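PDB 2XFA: actin depolymerization factor 2, which probably binds actin and promotes the turnover of actin filaments in a malaria parasite. Local coordinates for residues E19-I33 with V43-S55. Sequence-based numbering, arbitrary orientation.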
ATOM      1  N   GLU A  19      -0.998  11.039   7.550  1.00 45.06           N
ATOM      2  CA  GLU A  19      -2.069  10.049   7.429  1.00 50.75           C
ATOM      3  C   GLU A  19      -1.647   8.668   7.897  1.00 43.08           C
ATOM      4  O   GLU A  19      -2.425   7.950   8.535  1.00 51.79           O
ATOM      5  CB  GLU A  19      -2.597   9.974   5.993  1.00 51.53           C
ATOM      6  CG  GLU A  19      -3.285  11.257   5.513  1.00 66.99           C
ATOM      7  CD  GLU A  19      -4.523  11.628   6.332  1.00 77.73           C
ATOM      8  OE1 GLU A  19      -4.935  10.836   7.214  1.00 70.33           O
ATOM      9  OE2 GLU A  19      -5.087  12.720   6.082  1.00 87.32           O
ATOM     10  N   PHE A  20      -0.420   8.284   7.577  1.00 41.11           N
ATOM     11  CA  PHE A  20       0.098   7.023   8.097  1.00 37.19           C
ATOM     12  C   PHE A  20       0.039   6.991   9.623  1.00 37.89           C
ATOM     13  O   PHE A  20      -0.349   5.995  10.234  1.00 47.37           O
ATOM     14  CB  PHE A  20       1.525   6.773   7.638  1.00 32.16           C
ATOM     15  CG  PHE A  20       2.158   5.584   8.325  1.00 43.91           C
ATOM     16  CD1 PHE A  20       1.796   4.295   7.978  1.00 43.40           C
ATOM     17  CD2 PHE A  20       3.071   5.762   9.346  1.00 44.05           C
ATOM     18  CE1 PHE A  20       2.360   3.197   8.618  1.00 44.62           C
ATOM     19  CE2 PHE A  20       3.636   4.665   9.994  1.00 45.04           C
ATOM     20  CZ  PHE A  20       3.281   3.391   9.639  1.00 42.22           C
ATOM     21  N   ASN A  21       0.423   8.088  10.250  1.00 44.80           N
ATOM     22  CA  ASN A  21       0.361   8.131  11.710  1.00 58.72           C
ATOM     23  C   ASN A  21      -1.081   8.040  12.218  1.00 62.12           C
ATOM     24  O   ASN A  21      -1.352   7.368  13.204  1.00 61.23           O
ATOM     25  CB  ASN A  21       1.094   9.356  12.265  1.00 71.06           C
ATOM     26  CG  ASN A  21       2.621   9.206  12.209  1.00 74.25           C
ATOM     27  OD1 ASN A  21       3.349  10.192  12.089  1.00 82.54           O
ATOM     28  ND2 ASN A  21       3.102   7.974  12.301  1.00 65.96           N
ATOM     29  N   ARG A  22      -2.013   8.685  11.524  1.00 65.26           N
ATOM     30  CA  ARG A  22      -3.427   8.536  11.857  1.00 64.79           C
ATOM     31  C   ARG A  22      -3.895   7.081  11.711  1.00 59.81           C
ATOM     32  O   ARG A  22      -4.771   6.636  12.445  1.00 63.02           O
ATOM     33  CB  ARG A  22      -4.289   9.488  11.013  1.00 64.47           C
ATOM     34  CG  ARG A  22      -4.292  10.925  11.529  1.00 66.34           C
ATOM     35  CD  ARG A  22      -4.849  11.914  10.512  1.00 73.56           C
ATOM     36  NE  ARG A  22      -6.234  11.637  10.136  1.00 81.22           N
ATOM     37  CZ  ARG A  22      -7.282  11.887  10.917  1.00 95.41           C
ATOM     38  NH1 ARG A  22      -7.101  12.410  12.124  1.00101.35           N
ATOM     39  NH2 ARG A  22      -8.510  11.608  10.498  1.00 99.36           N
ATOM     40  N   LEU A  23      -3.306   6.353  10.760  1.00 56.10           N
ATOM     41  CA  LEU A  23      -3.596   4.927  10.548  1.00 51.79           C
ATOM     42  C   LEU A  23      -2.989   4.055  11.638  1.00 58.26           C
ATOM     43  O   LEU A  23      -3.663   3.209  12.227  1.00 64.02           O
ATOM     44  CB  LEU A  23      -3.039   4.462   9.195  1.00 44.84           C
ATOM     45  CG  LEU A  23      -3.154   2.971   8.857  1.00 45.24           C
ATOM     46  CD1 LEU A  23      -3.280   2.740   7.349  1.00 32.31           C
ATOM     47  CD2 LEU A  23      -1.973   2.201   9.405  1.00 39.81           C
ATOM     48  N   LYS A  24      -1.698   4.262  11.862  1.00 48.99           N
ATOM     49  CA  LYS A  24      -0.903   3.485  12.816  1.00 59.45           C
ATOM     50  C   LYS A  24      -1.295   3.759  14.258  1.00 61.14           C
ATOM     51  O   LYS A  24      -1.566   2.833  15.023  1.00 65.01           O
ATOM     52  CB  LYS A  24       0.569   3.837  12.609  1.00 58.30           C
ATOM     53  CG  LYS A  24       1.573   3.118  13.457  1.00 59.54           C
ATOM     54  CD  LYS A  24       2.944   3.594  13.030  1.00 62.18           C
ATOM     55  CE  LYS A  24       3.991   3.300  14.063  1.00 72.84           C
ATOM     56  NZ  LYS A  24       3.985   1.848  14.358  1.00 84.55           N
ATOM     57  N   VAL A  25      -1.342   5.039  14.619  1.00 61.81           N
ATOM     58  CA  VAL A  25      -1.575   5.437  16.004  1.00 76.72           C
ATOM     59  C   VAL A  25      -3.034   5.687  16.368  1.00 80.80           C
ATOM     60  O   VAL A  25      -3.510   5.198  17.390  1.00 81.63           O
ATOM     61  CB  VAL A  25      -0.748   6.680  16.379  1.00 82.90           C
ATOM     62  CG1 VAL A  25      -1.423   7.451  17.504  1.00 86.50           C
ATOM     63  CG2 VAL A  25       0.655   6.260  16.778  1.00 86.15           C
ATOM     64  N   LYS A  26      -3.735   6.451  15.537  1.00 86.11           N
ATOM     65  CA  LYS A  26      -5.117   6.830  15.828  1.00 93.15           C
ATOM     66  C   LYS A  26      -6.145   5.928  15.145  1.00 93.18           C
ATOM     67  O   LYS A  26      -7.347   6.119  15.311  1.00 97.86           O
ATOM     68  CB  LYS A  26      -5.371   8.296  15.452  1.00 98.07           C
ATOM     69  CG  LYS A  26      -4.514   9.301  16.216  1.00104.42           C
ATOM     70  CD  LYS A  26      -5.366  10.353  16.926  1.00112.40           C
ATOM     71  CE  LYS A  26      -6.207   9.739  18.038  1.00116.96           C
ATOM     72  NZ  LYS A  26      -7.045  10.749  18.741  1.00124.34           N
ATOM     73  N   HIS A  27      -5.670   4.958  14.369  1.00 87.59           N
ATOM     74  CA  HIS A  27      -6.545   3.968  13.748  1.00 88.45           C
ATOM     75  C   HIS A  27      -7.746   4.576  13.033  1.00 86.13           C
ATOM     76  O   HIS A  27      -8.806   3.955  12.960  1.00 87.86           O
ATOM     77  CB  HIS A  27      -7.029   2.954  14.791  1.00 97.65           C
ATOM     78  CG  HIS A  27      -5.939   2.081  15.327  1.00105.59           C
ATOM     79  ND1 HIS A  27      -5.261   2.368  16.492  1.00112.89           N
ATOM     80  CD2 HIS A  27      -5.399   0.935  14.849  1.00109.15           C
ATOM     81  CE1 HIS A  27      -4.353   1.433  16.712  1.00114.72           C
ATOM     82  NE2 HIS A  27      -4.416   0.552  15.730  1.00113.13           N
ATOM     83  N   LEU A  28      -7.578   5.780  12.498  1.00 84.82           N
ATOM     84  CA  LEU A  28      -8.678   6.476  11.836  1.00 84.76           C
ATOM     85  C   LEU A  28      -8.733   6.166  10.340  1.00 80.37           C
ATOM     86  O   LEU A  28      -9.693   6.526   9.658  1.00 81.78           O
ATOM     87  CB  LEU A  28      -8.589   7.988  12.084  1.00 92.09           C
ATOM     88  CG  LEU A  28      -8.758   8.435  13.546  1.00101.80           C
ATOM     89  CD1 LEU A  28      -8.550   9.940  13.712  1.00103.80           C
ATOM     90  CD2 LEU A  28     -10.121   8.016  14.102  1.00103.32           C
ATOM     91  N   ASN A  29      -7.698   5.502   9.836  1.00 68.57           N
ATOM     92  CA  ASN A  29      -7.653   5.079   8.440  1.00 55.51           C
ATOM     93  C   ASN A  29      -7.458   3.579   8.394  1.00 52.27           C
ATOM     94  O   ASN A  29      -6.691   3.034   9.182  1.00 52.56           O
ATOM     95  CB  ASN A  29      -6.485   5.743   7.708  1.00 49.59           C
ATOM     96  CG  ASN A  29      -6.627   7.251   7.608  1.00 57.58           C
ATOM     97  OD1 ASN A  29      -7.724   7.778   7.396  1.00 65.37           O
ATOM     98  ND2 ASN A  29      -5.504   7.956   7.731  1.00 50.88           N
ATOM     99  N   LYS A  30      -8.133   2.906   7.473  1.00 46.27           N
ATOM    100  CA  LYS A  30      -7.906   1.481   7.286  1.00 48.23           C
ATOM    101  C   LYS A  30      -6.826   1.202   6.235  1.00 44.34           C
ATOM    102  O   LYS A  30      -6.099   0.224   6.341  1.00 40.85           O
ATOM    103  CB  LYS A  30      -9.199   0.770   6.906  1.00 48.08           C
ATOM    104  CG  LYS A  30      -9.286  -0.647   7.433  1.00 60.71           C
ATOM    105  CD  LYS A  30      -9.378  -0.642   8.942  1.00 68.78           C
ATOM    106  CE  LYS A  30      -9.256  -2.042   9.513  1.00 74.49           C
ATOM    107  NZ  LYS A  30      -9.222  -2.024  11.005  1.00 71.47           N
ATOM    108  N   TYR A  31      -6.766   2.028   5.192  1.00 38.26           N
ATOM    109  CA  TYR A  31      -5.702   1.934   4.223  1.00 31.93           C
ATOM    110  C   TYR A  31      -5.476   3.272   3.577  1.00 32.36           C
ATOM    111  O   TYR A  31      -6.331   4.137   3.607  1.00 30.26           O
ATOM    112  CB  TYR A  31      -5.914   0.837   3.157  1.00 32.84           C
ATOM    113  CG  TYR A  31      -7.036   1.055   2.171  1.00 37.30           C
ATOM    114  CD1 TYR A  31      -6.850   1.816   1.032  1.00 37.03           C
ATOM    115  CD2 TYR A  31      -8.271   0.476   2.367  1.00 47.22           C
ATOM    116  CE1 TYR A  31      -7.866   2.007   0.131  1.00 38.87           C
ATOM    117  CE2 TYR A  31      -9.297   0.661   1.466  1.00 51.64           C
ATOM    118  CZ  TYR A  31      -9.086   1.428   0.352  1.00 49.02           C
ATOM    119  OH  TYR A  31     -10.103   1.616  -0.543  1.00 57.11           O
ATOM    120  N   ILE A  32      -4.288   3.449   3.033  1.00 27.66           N
ATOM    121  CA  ILE A  32      -3.948   4.689   2.365  1.00 27.44           C
ATOM    122  C   ILE A  32      -3.327   4.231   1.080  1.00 33.12           C
ATOM    123  O   ILE A  32      -2.584   3.258   1.091  1.00 30.77           O
ATOM    124  CB  ILE A  32      -2.898   5.481   3.114  1.00 34.90           C
ATOM    125  CG1 ILE A  32      -3.359   5.765   4.542  1.00 46.16           C
ATOM    126  CG2 ILE A  32      -2.603   6.778   2.377  1.00 33.85           C
ATOM    127  CD1 ILE A  32      -2.194   6.057   5.503  1.00 50.71           C
ATOM    128  N   ILE A  33      -3.666   4.899  -0.024  1.00 28.38           N
ATOM    129  CA  ILE A  33      -2.985   4.678  -1.284  1.00 22.58           C
ATOM    130  C   ILE A  33      -2.264   5.985  -1.625  1.00 31.35           C
ATOM    131  O   ILE A  33      -2.844   7.048  -1.508  1.00 29.73           O
ATOM    132  CB  ILE A  33      -3.983   4.262  -2.399  1.00 32.74           C
ATOM    133  CG1 ILE A  33      -4.588   2.900  -2.058  1.00 32.75           C
ATOM    134  CG2 ILE A  33      -3.281   4.140  -3.732  1.00 26.25           C
ATOM    135  CD1 ILE A  33      -5.688   2.489  -2.940  1.00 32.71           C
ATOM    136  N   VAL A  43       2.219  11.750  -2.935  1.00 37.31           N
ATOM    137  CA  VAL A  43       1.028  12.327  -2.300  1.00 40.23           C
ATOM    138  C   VAL A  43      -0.047  11.258  -1.973  1.00 31.30           C
ATOM    139  O   VAL A  43      -0.013  10.156  -2.509  1.00 33.75           O
ATOM    140  CB  VAL A  43       0.434  13.445  -3.189  1.00 49.76           C
ATOM    141  CG1 VAL A  43      -0.212  12.855  -4.417  1.00 35.59           C
ATOM    142  CG2 VAL A  43      -0.572  14.261  -2.426  1.00 67.36           C
ATOM    143  N   VAL A  44      -0.976  11.592  -1.084  1.00 31.27           N
ATOM    144  CA  VAL A  44      -2.104  10.731  -0.755  1.00 39.28           C
ATOM    145  C   VAL A  44      -3.109  10.697  -1.909  1.00 47.14           C
ATOM    146  O   VAL A  44      -3.589  11.735  -2.359  1.00 49.09           O
ATOM    147  CB  VAL A  44      -2.838  11.249   0.488  1.00 44.36           C
ATOM    148  CG1 VAL A  44      -4.111  10.454   0.718  1.00 43.04           C
ATOM    149  CG2 VAL A  44      -1.939  11.185   1.691  1.00 41.49           C
ATOM    150  N   ASP A  45      -3.417   9.506  -2.398  1.00 40.27           N
ATOM    151  CA  ASP A  45      -4.373   9.362  -3.481  1.00 37.28           C
ATOM    152  C   ASP A  45      -5.762   9.014  -2.932  1.00 45.19           C
ATOM    153  O   ASP A  45      -6.768   9.584  -3.348  1.00 47.87           O
ATOM    154  CB  ASP A  45      -3.890   8.285  -4.442  1.00 43.38           C
ATOM    155  CG  ASP A  45      -4.910   7.968  -5.528  1.00 71.39           C
ATOM    156  OD1 ASP A  45      -5.721   8.867  -5.875  1.00 78.37           O
ATOM    157  OD2 ASP A  45      -4.889   6.820  -6.042  1.00 73.79           O
ATOM    158  N   VAL A  46      -5.804   8.077  -1.991  1.00 41.48           N
ATOM    159  CA  VAL A  46      -7.060   7.591  -1.427  1.00 42.68           C
ATOM    160  C   VAL A  46      -6.878   7.282   0.046  1.00 45.46           C
ATOM    161  O   VAL A  46      -5.813   6.785   0.468  1.00 39.54           O
ATOM    162  CB  VAL A  46      -7.511   6.260  -2.107  1.00 52.10           C
ATOM    163  CG1 VAL A  46      -8.766   5.702  -1.450  1.00 49.05           C
ATOM    164  CG2 VAL A  46      -7.706   6.438  -3.600  1.00 51.29           C
ATOM    165  N   LEU A  47      -7.920   7.563   0.820  1.00 38.65           N
ATOM    166  CA  LEU A  47      -7.975   7.213   2.232  1.00 47.88           C
ATOM    167  C   LEU A  47      -9.264   6.468   2.518  1.00 52.70           C
ATOM    168  O   LEU A  47     -10.341   6.973   2.223  1.00 58.80           O
ATOM    169  CB  LEU A  47      -7.970   8.479   3.094  1.00 50.35           C
ATOM    170  CG  LEU A  47      -6.642   9.201   3.287  1.00 52.06           C
ATOM    171  CD1 LEU A  47      -6.860  10.573   3.883  1.00 59.41           C
ATOM    172  CD2 LEU A  47      -5.755   8.393   4.186  1.00 54.16           C
ATOM    173  N   GLU A  48      -9.172   5.284   3.108  1.00 39.27           N
ATOM    174  CA  GLU A  48     -10.372   4.611   3.589  1.00 46.59           C
ATOM    175  C   GLU A  48     -10.559   4.888   5.070  1.00 59.92           C
ATOM    176  O   GLU A  48      -9.807   4.381   5.897  1.00 58.42           O
ATOM    177  CB  GLU A  48     -10.307   3.109   3.334  1.00 53.89           C
ATOM    178  CG  GLU A  48     -11.649   2.389   3.452  1.00 74.52           C
ATOM    179  CD  GLU A  48     -12.625   2.783   2.351  1.00 88.01           C
ATOM    180  OE1 GLU A  48     -12.542   2.215   1.237  1.00 89.57           O
ATOM    181  OE2 GLU A  48     -13.475   3.664   2.597  1.00 95.43           O
ATOM    182  N   HIS A  49     -11.567   5.699   5.388  1.00 72.85           N
ATOM    183  CA  HIS A  49     -11.881   6.091   6.763  1.00 81.16           C
ATOM    184  C   HIS A  49     -12.771   5.085   7.492  1.00 83.65           C
ATOM    185  O   HIS A  49     -12.980   5.206   8.701  1.00 90.39           O
ATOM    186  CB  HIS A  49     -12.600   7.444   6.779  1.00 89.62           C
ATOM    187  CG  HIS A  49     -11.778   8.581   6.258  1.00 91.65           C
ATOM    188  ND1 HIS A  49     -10.722   9.118   6.960  1.00 96.48           N
ATOM    189  CD2 HIS A  49     -11.877   9.298   5.114  1.00 91.91           C
ATOM    190  CE1 HIS A  49     -10.196  10.113   6.264  1.00 95.87           C
ATOM    191  NE2 HIS A  49     -10.878  10.242   5.142  1.00 94.13           N
ATOM    192  N   ASP A  50     -13.317   4.115   6.765  1.00 76.98           N
ATOM    193  CA  ASP A  50     -14.252   3.163   7.358  1.00 79.19           C
ATOM    194  C   ASP A  50     -13.563   2.222   8.344  1.00 83.89           C
ATOM    195  O   ASP A  50     -13.201   1.095   8.000  1.00 79.23           O
ATOM    196  CB  ASP A  50     -14.957   2.358   6.271  1.00 74.82           C
ATOM    197  CG  ASP A  50     -16.132   1.558   6.806  1.00 88.78           C
ATOM    198  OD1 ASP A  50     -16.208   1.336   8.038  1.00 91.17           O
ATOM    199  OD2 ASP A  50     -16.984   1.150   5.985  1.00 94.17           O
ATOM    200  N   MET A  51     -13.391   2.694   9.574  1.00 96.14           N
ATOM    201  CA  MET A  51     -12.758   1.900  10.621  1.00101.55           C
ATOM    202  C   MET A  51     -13.657   0.731  11.040  1.00110.08           C
ATOM    203  O   MET A  51     -13.308  -0.054  11.925  1.00106.03           O
ATOM    204  CB  MET A  51     -12.374   2.785  11.816  1.00101.91           C
ATOM    205  CG  MET A  51     -13.363   3.917  12.118  1.00108.52           C
ATOM    206  SD  MET A  51     -12.874   4.961  13.517  1.00211.79           S
ATOM    207  CE  MET A  51     -14.229   6.136  13.585  1.00124.04           C
ATOM    208  N   GLU A  52     -14.811   0.616  10.388  1.00119.87           N
ATOM    209  CA  GLU A  52     -15.710  -0.515  10.601  1.00128.70           C
ATOM    210  C   GLU A  52     -15.627  -1.527   9.457  1.00124.06           C
ATOM    211  O   GLU A  52     -16.584  -2.248   9.173  1.00127.85           O
ATOM    212  CB  GLU A  52     -17.152  -0.043  10.806  1.00140.60           C
ATOM    213  CG  GLU A  52     -17.470   0.369  12.239  1.00151.20           C
ATOM    214  CD  GLU A  52     -18.754  -0.257  12.752  1.00163.64           C
ATOM    215  OE1 GLU A  52     -19.558  -0.727  11.919  1.00165.64           O
ATOM    216  OE2 GLU A  52     -18.960  -0.283  13.986  1.00170.72           O
ATOM    217  N   LEU A  53     -14.472  -1.564   8.800  1.00115.78           N
ATOM    218  CA  LEU A  53     -14.188  -2.567   7.785  1.00105.66           C
ATOM    219  C   LEU A  53     -13.338  -3.642   8.454  1.00102.99           C
ATOM    220  O   LEU A  53     -12.271  -3.353   8.994  1.00 98.72           O
ATOM    221  CB  LEU A  53     -13.437  -1.932   6.616  1.00 96.00           C
ATOM    222  CG  LEU A  53     -13.696  -2.505   5.223  1.00 90.51           C
ATOM    223  CD1 LEU A  53     -12.642  -2.004   4.247  1.00 80.18           C
ATOM    224  CD2 LEU A  53     -13.711  -4.021   5.259  1.00 93.46           C
ATOM    225  N   THR A  54     -13.810  -4.880   8.421  1.00104.32           N
ATOM    226  CA  THR A  54     -13.277  -5.907   9.302  1.00100.24           C
ATOM    227  C   THR A  54     -12.664  -7.080   8.555  1.00 95.15           C
ATOM    228  O   THR A  54     -11.705  -7.687   9.019  1.00 94.87           O
ATOM    229  CB  THR A  54     -14.393  -6.454  10.195  1.00108.86           C
ATOM    230  OG1 THR A  54     -15.080  -7.509   9.510  1.00112.73           O
ATOM    231  CG2 THR A  54     -15.384  -5.348  10.525  1.00110.88           C
ATOM    232  N   SER A  55     -13.239  -7.407   7.404  1.00 91.33           N
ATOM    233  CA  SER A  55     -12.813  -8.558   6.620  1.00 80.77           C
ATOM    234  C   SER A  55     -11.496  -8.274   5.893  1.00 70.38           C
ATOM    235  O   SER A  55     -11.321  -7.199   5.334  1.00 64.05           O
ATOM    236  CB  SER A  55     -13.905  -8.904   5.604  1.00 79.20           C
ATOM    237  OG  SER A  55     -13.680 -10.165   5.006  1.00 87.20           O
TER
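The carbonyl oxygen of Ile33 takes two backbone donors from the facing strand, Asp45 N at 2.7 Å and Val46 N at 3.2 Å, a worked example of the classic beta bulge in an antiparallel pair. Ile33 N returns a bond to Val46 O at 2.9 Å, and at the far end Lys30 N meets Glu48 O in a nearly straight bond (N-H...O 172°). Next to the bulge Ile32 and Leu47 form a non-hydrogen-bonded pair whose side chains run side by side, Leu47 CD2 lying 3.6 Å from Ile32 CG1. The two methyls of Leu47 also meet the bent chain of Glu19, which crosses the leucine at about a right angle, and CD1 approaches Glu19 CD to 3.5 Å. Asn29 ND2 bonds both Glu19 OE1, at 3.0 Å, and the Glu19 backbone O, tying the loop to the helix, while Arg22 NE adds a weak hydrogen bond, part of a salt bridge, to the same OE1.

On the other face, with CG set between the backbone N and the carbonyl carbon (chi1 68°), the Tyr31 ring reaches Glu48, whose CB lies over one face, offset toward the rim, in a CH-pi contact 3.6 Å from the centroid. Arg62 pairs with the Glu48 carboxylate, and Asn66 bonds the tyrosine hydroxyl.

Hairpin 31-37/41-48 thus lies between two layers of the ADF-homology fold: helix 14-24 packs on the Leu47 side, helix 56-65 lies against Tyr31, and strand 73-81 continues the sheet beyond strand 31-37.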